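Side-chain contacts in pyoverdine synthetase F (Pseudomonas aeruginosa PAO1, PDB 6CUL), which is a single-chain alpha/beta protein with a Rossmann-like core, built round a mixed, largely parallel central sheet: residues R130-L135 against D153-P158; L12-A17 against G147-L152. All coordinates share one frame; numbering follows the deposited sequence.

Interaction 1 (R130-L135 against D153-P158)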
loop_
_atom_site.group_PDB
_atom_site.type_symbol
_atom_site.label_atom_id
_atom_site.label_comp_id
_atom_site.label_asym_id
_atom_site.label_seq_id
_atom_site.Cartn_x
_atom_site.Cartn_y
_atom_site.Cartn_z
ATOM N N ARG A 130 -14.217 -9.662 10.358
ATOM C CA ARG A 130 -14.832 -9.433 9.056
ATOM C C ARG A 130 -13.805 -9.487 7.911
ATOM O O ARG A 130 -14.166 -9.786 6.826
ATOM C CB ARG A 130 -15.526 -8.093 8.991
ATOM C CG ARG A 130 -16.987 -8.096 9.321
ATOM C CD ARG A 130 -17.644 -6.730 9.187
ATOM N NE ARG A 130 -16.960 -5.637 9.884
ATOM C CZ ARG A 130 -16.848 -4.391 9.430
ATOM N NH1 ARG A 130 -17.332 -4.056 8.284
ATOM N NH2 ARG A 130 -16.214 -3.506 10.144
ATOM N N LEU A 131 -12.569 -9.099 8.108
ATOM C CA LEU A 131 -11.603 -9.266 7.051
ATOM C C LEU A 131 -11.462 -10.751 6.655
ATOM O O LEU A 131 -11.593 -11.082 5.517
ATOM C CB LEU A 131 -10.250 -8.656 7.440
ATOM C CG LEU A 131 -10.109 -7.144 7.554
ATOM C CD1 LEU A 131 -8.710 -6.703 7.793
ATOM C CD2 LEU A 131 -10.606 -6.441 6.344
ATOM N N HIS A 132 -11.225 -11.599 7.648
ATOM C CA HIS A 132 -11.039 -13.041 7.516
ATOM C C HIS A 132 -12.132 -13.748 6.843
ATOM O O HIS A 132 -11.943 -14.615 6.077
ATOM C CB HIS A 132 -10.864 -13.681 8.893
ATOM C CG HIS A 132 -10.789 -15.170 8.865
ATOM N ND1 HIS A 132 -11.878 -15.971 9.083
ATOM C CD2 HIS A 132 -9.763 -16.008 8.627
ATOM C CE1 HIS A 132 -11.531 -17.226 8.970
ATOM N NE2 HIS A 132 -10.249 -17.274 8.710
ATOM N N ASP A 133 -13.298 -13.355 7.202
ATOM C CA ASP A 133 -14.540 -13.949 6.765
ATOM C C ASP A 133 -14.801 -13.690 5.322
ATOM O O ASP A 133 -15.129 -14.587 4.631
ATOM C CB ASP A 133 -15.727 -13.393 7.543
ATOM C CG ASP A 133 -15.959 -14.054 8.865
ATOM O OD1 ASP A 133 -15.085 -14.676 9.434
ATOM O OD2 ASP A 133 -17.054 -13.885 9.359
ATOM N N THR A 134 -14.683 -12.486 4.880
ATOM C CA THR A 134 -14.888 -12.293 3.481
ATOM C C THR A 134 -13.740 -12.648 2.567
ATOM O O THR A 134 -13.962 -12.612 1.426
ATOM C CB THR A 134 -15.340 -10.926 3.074
ATOM O OG1 THR A 134 -15.932 -11.040 1.805
ATOM C CG2 THR A 134 -14.211 -10.050 2.914
ATOM N N LEU A 135 -12.520 -12.856 3.014
ATOM C CA LEU A 135 -11.531 -13.306 2.104
ATOM C C LEU A 135 -12.043 -14.677 1.728
ATOM O O LEU A 135 -12.235 -14.968 0.591
ATOM C CB LEU A 135 -10.188 -13.343 2.795
ATOM C CG LEU A 135 -9.632 -11.946 3.004
ATOM C CD1 LEU A 135 -8.354 -11.909 3.766
ATOM C CD2 LEU A 135 -9.446 -11.339 1.678
ATOM N N ASP A 153 -3.124 -7.220 13.869
ATOM C CA ASP A 153 -2.480 -8.056 14.859
ATOM C C ASP A 153 -3.175 -9.393 15.044
ATOM O O ASP A 153 -2.509 -10.309 15.442
ATOM C CB ASP A 153 -2.325 -7.375 16.235
ATOM C CG ASP A 153 -3.622 -7.161 16.931
ATOM O OD1 ASP A 153 -4.590 -7.355 16.250
ATOM O OD2 ASP A 153 -3.719 -6.786 18.084
ATOM N N GLU A 154 -4.468 -9.438 14.855
ATOM C CA GLU A 154 -5.226 -10.644 14.996
ATOM C C GLU A 154 -5.362 -11.490 13.770
ATOM O O GLU A 154 -5.382 -12.673 13.880
ATOM C CB GLU A 154 -6.595 -10.363 15.565
ATOM C CG GLU A 154 -6.559 -10.044 17.029
ATOM C CD GLU A 154 -7.916 -9.747 17.563
ATOM O OE1 GLU A 154 -8.861 -10.213 16.905
ATOM O OE2 GLU A 154 -8.031 -9.094 18.590
ATOM N N LEU A 155 -5.459 -10.872 12.609
ATOM C CA LEU A 155 -5.518 -11.632 11.372
ATOM C C LEU A 155 -4.256 -12.421 11.119
ATOM O O LEU A 155 -4.308 -13.399 10.465
ATOM C CB LEU A 155 -5.874 -10.791 10.150
ATOM C CG LEU A 155 -6.550 -11.532 8.988
ATOM C CD1 LEU A 155 -7.967 -11.892 9.312
ATOM C CD2 LEU A 155 -6.540 -10.756 7.694
ATOM N N VAL A 156 -3.159 -11.994 11.662
ATOM C CA VAL A 156 -1.941 -12.712 11.454
ATOM C C VAL A 156 -1.551 -13.649 12.595
ATOM O O VAL A 156 -0.384 -13.701 12.895
ATOM C CB VAL A 156 -0.828 -11.712 11.192
ATOM C CG1 VAL A 156 -1.278 -10.793 10.117
ATOM C CG2 VAL A 156 -0.455 -10.901 12.397
ATOM N N ARG A 157 -2.580 -14.262 13.195
ATOM C CA ARG A 157 -2.594 -15.228 14.312
ATOM C C ARG A 157 -2.154 -16.652 13.994
ATOM O O ARG A 157 -2.345 -17.141 12.906
ATOM C CB ARG A 157 -4.015 -15.355 14.906
ATOM C CG ARG A 157 -4.346 -14.522 16.139
ATOM C CD ARG A 157 -5.771 -14.671 16.607
ATOM N NE ARG A 157 -5.980 -15.779 17.511
ATOM C CZ ARG A 157 -7.122 -16.447 17.620
ATOM N NH1 ARG A 157 -7.232 -17.445 18.459
ATOM N NH2 ARG A 157 -8.146 -16.118 16.880
ATOM N N PRO A 158 -1.682 -17.360 15.000
ATOM C CA PRO A 158 -1.220 -18.729 14.813
ATOM C C PRO A 158 -2.335 -19.623 14.353
ATOM O O PRO A 158 -3.290 -19.774 15.089
ATOM C CB PRO A 158 -0.901 -19.138 16.228
ATOM C CG PRO A 158 -1.745 -18.259 17.078
ATOM C CD PRO A 158 -1.646 -16.968 16.408
#

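Interaction 2 (L12-A17 against G147-L152)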
loop_
_atom_site.group_PDB
_atom_site.type_symbol
_atom_site.label_atom_id
_atom_site.label_comp_id
_atom_site.label_asym_id
_atom_site.label_seq_id
_atom_site.Cartn_x
_atom_site.Cartn_y
_atom_site.Cartn_z
ATOM N N LEU A 12 -8.438 3.735 1.012
ATOM C CA LEU A 12 -8.543 4.743 -0.004
ATOM C C LEU A 12 -7.963 6.098 0.406
ATOM O O LEU A 12 -7.417 6.759 -0.394
ATOM C CB LEU A 12 -9.990 4.956 -0.373
ATOM C CG LEU A 12 -10.712 3.855 -1.103
ATOM C CD1 LEU A 12 -12.113 4.231 -1.398
ATOM C CD2 LEU A 12 -10.031 3.461 -2.382
ATOM N N ARG A 13 -8.074 6.460 1.660
ATOM C CA ARG A 13 -7.555 7.688 2.147
ATOM C C ARG A 13 -6.042 7.798 1.960
ATOM O O ARG A 13 -5.577 8.841 1.749
ATOM C CB ARG A 13 -8.005 7.924 3.579
ATOM C CG ARG A 13 -7.717 6.862 4.611
ATOM C CD ARG A 13 -8.688 6.939 5.763
ATOM N NE ARG A 13 -8.480 5.988 6.797
ATOM C CZ ARG A 13 -8.699 4.712 6.696
ATOM N NH1 ARG A 13 -9.157 4.194 5.615
ATOM N NH2 ARG A 13 -8.452 3.963 7.689
ATOM N N ASN A 14 -5.332 6.698 2.112
ATOM C CA ASN A 14 -3.937 6.614 1.886
ATOM C C ASN A 14 -3.569 6.817 0.417
ATOM O O ASN A 14 -2.590 7.348 0.135
ATOM C CB ASN A 14 -3.410 5.328 2.420
ATOM C CG ASN A 14 -1.929 5.237 2.303
ATOM O OD1 ASN A 14 -1.443 4.468 1.578
ATOM N ND2 ASN A 14 -1.237 6.073 2.972
ATOM N N ALA A 15 -4.345 6.300 -0.481
ATOM C CA ALA A 15 -4.153 6.534 -1.868
ATOM C C ALA A 15 -4.359 7.982 -2.276
ATOM O O ALA A 15 -3.780 8.402 -3.190
ATOM C CB ALA A 15 -4.980 5.603 -2.682
ATOM N N ALA A 16 -5.277 8.685 -1.673
ATOM C CA ALA A 16 -5.478 10.093 -1.951
ATOM C C ALA A 16 -4.299 10.933 -1.523
ATOM O O ALA A 16 -3.919 11.792 -2.244
ATOM C CB ALA A 16 -6.725 10.614 -1.325
ATOM N N ALA A 17 -3.756 10.654 -0.350
ATOM C CA ALA A 17 -2.609 11.373 0.178
ATOM C C ALA A 17 -1.423 11.246 -0.748
ATOM O O ALA A 17 -0.858 12.201 -1.119
ATOM C CB ALA A 17 -2.277 10.853 1.527
ATOM N N GLY A 147 -0.870 0.121 1.586
ATOM C CA GLY A 147 -1.441 1.227 2.324
ATOM C C GLY A 147 -2.739 1.042 3.073
ATOM O O GLY A 147 -3.583 1.873 2.996
ATOM N N LEU A 148 -2.912 -0.081 3.734
ATOM C CA LEU A 148 -4.081 -0.277 4.566
ATOM C C LEU A 148 -3.645 0.228 5.939
ATOM O O LEU A 148 -2.755 -0.306 6.516
ATOM C CB LEU A 148 -4.488 -1.723 4.620
ATOM C CG LEU A 148 -5.336 -2.051 5.844
ATOM C CD1 LEU A 148 -6.645 -1.320 5.863
ATOM C CD2 LEU A 148 -5.574 -3.517 5.984
ATOM N N LEU A 149 -4.319 1.244 6.448
ATOM C CA LEU A 149 -3.970 1.945 7.660
ATOM C C LEU A 149 -4.184 1.235 9.010
ATOM O O LEU A 149 -3.649 1.632 9.989
ATOM C CB LEU A 149 -4.605 3.340 7.638
ATOM C CG LEU A 149 -4.509 4.244 6.422
ATOM C CD1 LEU A 149 -5.062 5.602 6.636
ATOM C CD2 LEU A 149 -3.102 4.373 5.996
ATOM N N VAL A 150 -5.005 0.211 9.033
ATOM C CA VAL A 150 -5.255 -0.564 10.187
ATOM C C VAL A 150 -4.080 -1.501 10.331
ATOM O O VAL A 150 -3.568 -1.962 9.373
ATOM C CB VAL A 150 -6.576 -1.310 10.028
ATOM C CG1 VAL A 150 -6.837 -2.294 11.125
ATOM C CG2 VAL A 150 -7.712 -0.349 9.959
ATOM N N ILE A 151 -3.693 -1.812 11.557
ATOM C CA ILE A 151 -2.587 -2.681 11.824
ATOM C C ILE A 151 -3.138 -3.995 12.135
ATOM O O ILE A 151 -3.800 -4.110 13.093
ATOM C CB ILE A 151 -1.893 -2.299 13.099
ATOM C CG1 ILE A 151 -1.540 -0.832 13.106
ATOM C CG2 ILE A 151 -0.718 -3.203 13.294
ATOM C CD1 ILE A 151 -1.062 -0.270 11.793
ATOM N N LEU A 152 -2.794 -4.996 11.379
ATOM C CA LEU A 152 -3.376 -6.267 11.646
ATOM C C LEU A 152 -2.616 -7.063 12.674
ATOM O O LEU A 152 -1.559 -7.425 12.444
ATOM C CB LEU A 152 -3.476 -7.033 10.342
ATOM C CG LEU A 152 -4.528 -6.520 9.367
ATOM C CD1 LEU A 152 -3.942 -5.516 8.427
ATOM C CD2 LEU A 152 -5.162 -7.639 8.621
#

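Interaction 1 (R130-L135 against D153-P158)
The imidazole of His132 is approached obliquely by Leu155 CD1. At the ring edge, in plane, lies OD1 of Asp133, to which ND1 gives a weak but nearly straight hydrogen bond (3.5 Å, N-H...O angle 170°). Phe162 also meets the ring, with its plane turned about 80° from it.

Helix 118-136, which carries these residues, is the helical part of a beta-alpha-beta crossover between the parallel strands 103-105 and 142-145 of the Rossmann-like sheet. Its partner is a type I turn, Glu154 to Arg157, in the loop after strand 142-145. Both oxygens of Glu128, one helical turn before His132, accept backbone N-H groups of this turn, OE2 from Glu154 and OE1 from Leu155, which ties the start of the turn to the helix.

No hydrogen bond joins 130-135 to 153-158, and the contact between them rests on Leu155 alone. With chi1 at 175°, the His132 ring swings to the carbonyl side, which leaves the N side of CB to Leu155 CD1, 3.4 Å from His132 CB and 3.7 Å from His132 N. The other methyl turns to the leucines of the same helix: Leu155 CD2 is 4.3 Å from Leu131 CB and 4.5 Å from Leu135 CD1.

Interaction 2 (L12-A17 against G147-L152)
Gly147 meets Asn14 first, through backbone atoms: its CA lies 3.3 Å from Asn14 OD1, and its carbonyl O is 3.5 Å from Asn14 CB. The glycine has a positive phi (60°), and with no side chain to intervene the amide of Asn14 can settle against its backbone. Gly147 is also backbone-bonded to Ser11, just ahead of helix 12-17.

Two residues on, Leu149 contributes the largest share of the buried surface, and its N-H is held by Ser11 OG. The two methyls divide the work. Leu149 CD2 rests on Asn14 CB at 3.7 Å, while Leu149 CD1 lies over one face of the Arg13 guanidinium, 3.3 Å above the plane and displaced toward its rim, with NE of that arginine closest at 3.4 Å. Arg13 CG stands between the backbone N and the carbonyl carbon (chi1 55°), and the chain then runs extended to NE, past Leu149, which comes from the opposite direction. The arginine's polar end is engaged by Asp61 and Asp62, both paired with NH1, and by a citrate, probably from the crystallisation liquor, that is hydrogen-bonded to NE.

Val150 then turns to Tyr110, in the pocket of the bound N-(4-{[(2-amino-4-oxo-1,4-dihydroquinazolin-6-yl)methyl]amino}benzene-1-carbonyl)-D-glutamic acid (FGD), and to Phe127 of helix 118-136, where Leu152 touches Glu128. The contact thus joins elements following the adjacent parallel strands 6-9 and 142-145, at the switch point of the 3-2-1-4-5 strand order.

How the interactions relate
Both contacts use the loop between strands 142-145 and 166-170: 147-152 packs on helix 12-17 and, at its far end, on helix 118-136, on which 153-158 then packs. Interaction 1 is buried although it lies about 18 Å from the chain centre; interaction 2 is only partly buried, yet its centre is about 7 Å from that of the chain. Neither has a hydrogen bond between its segments. The chemistry differs: interaction 1 inserts one leucine among helix side chains, whereas interaction 2 sets a leucine against an arginine paired with acidic residues, its side chain about 8 Å from FGD. Their centres are about 17 Å apart, but Leu131 CD1 and Leu152 CD2, 3.8 Å apart, make them touch.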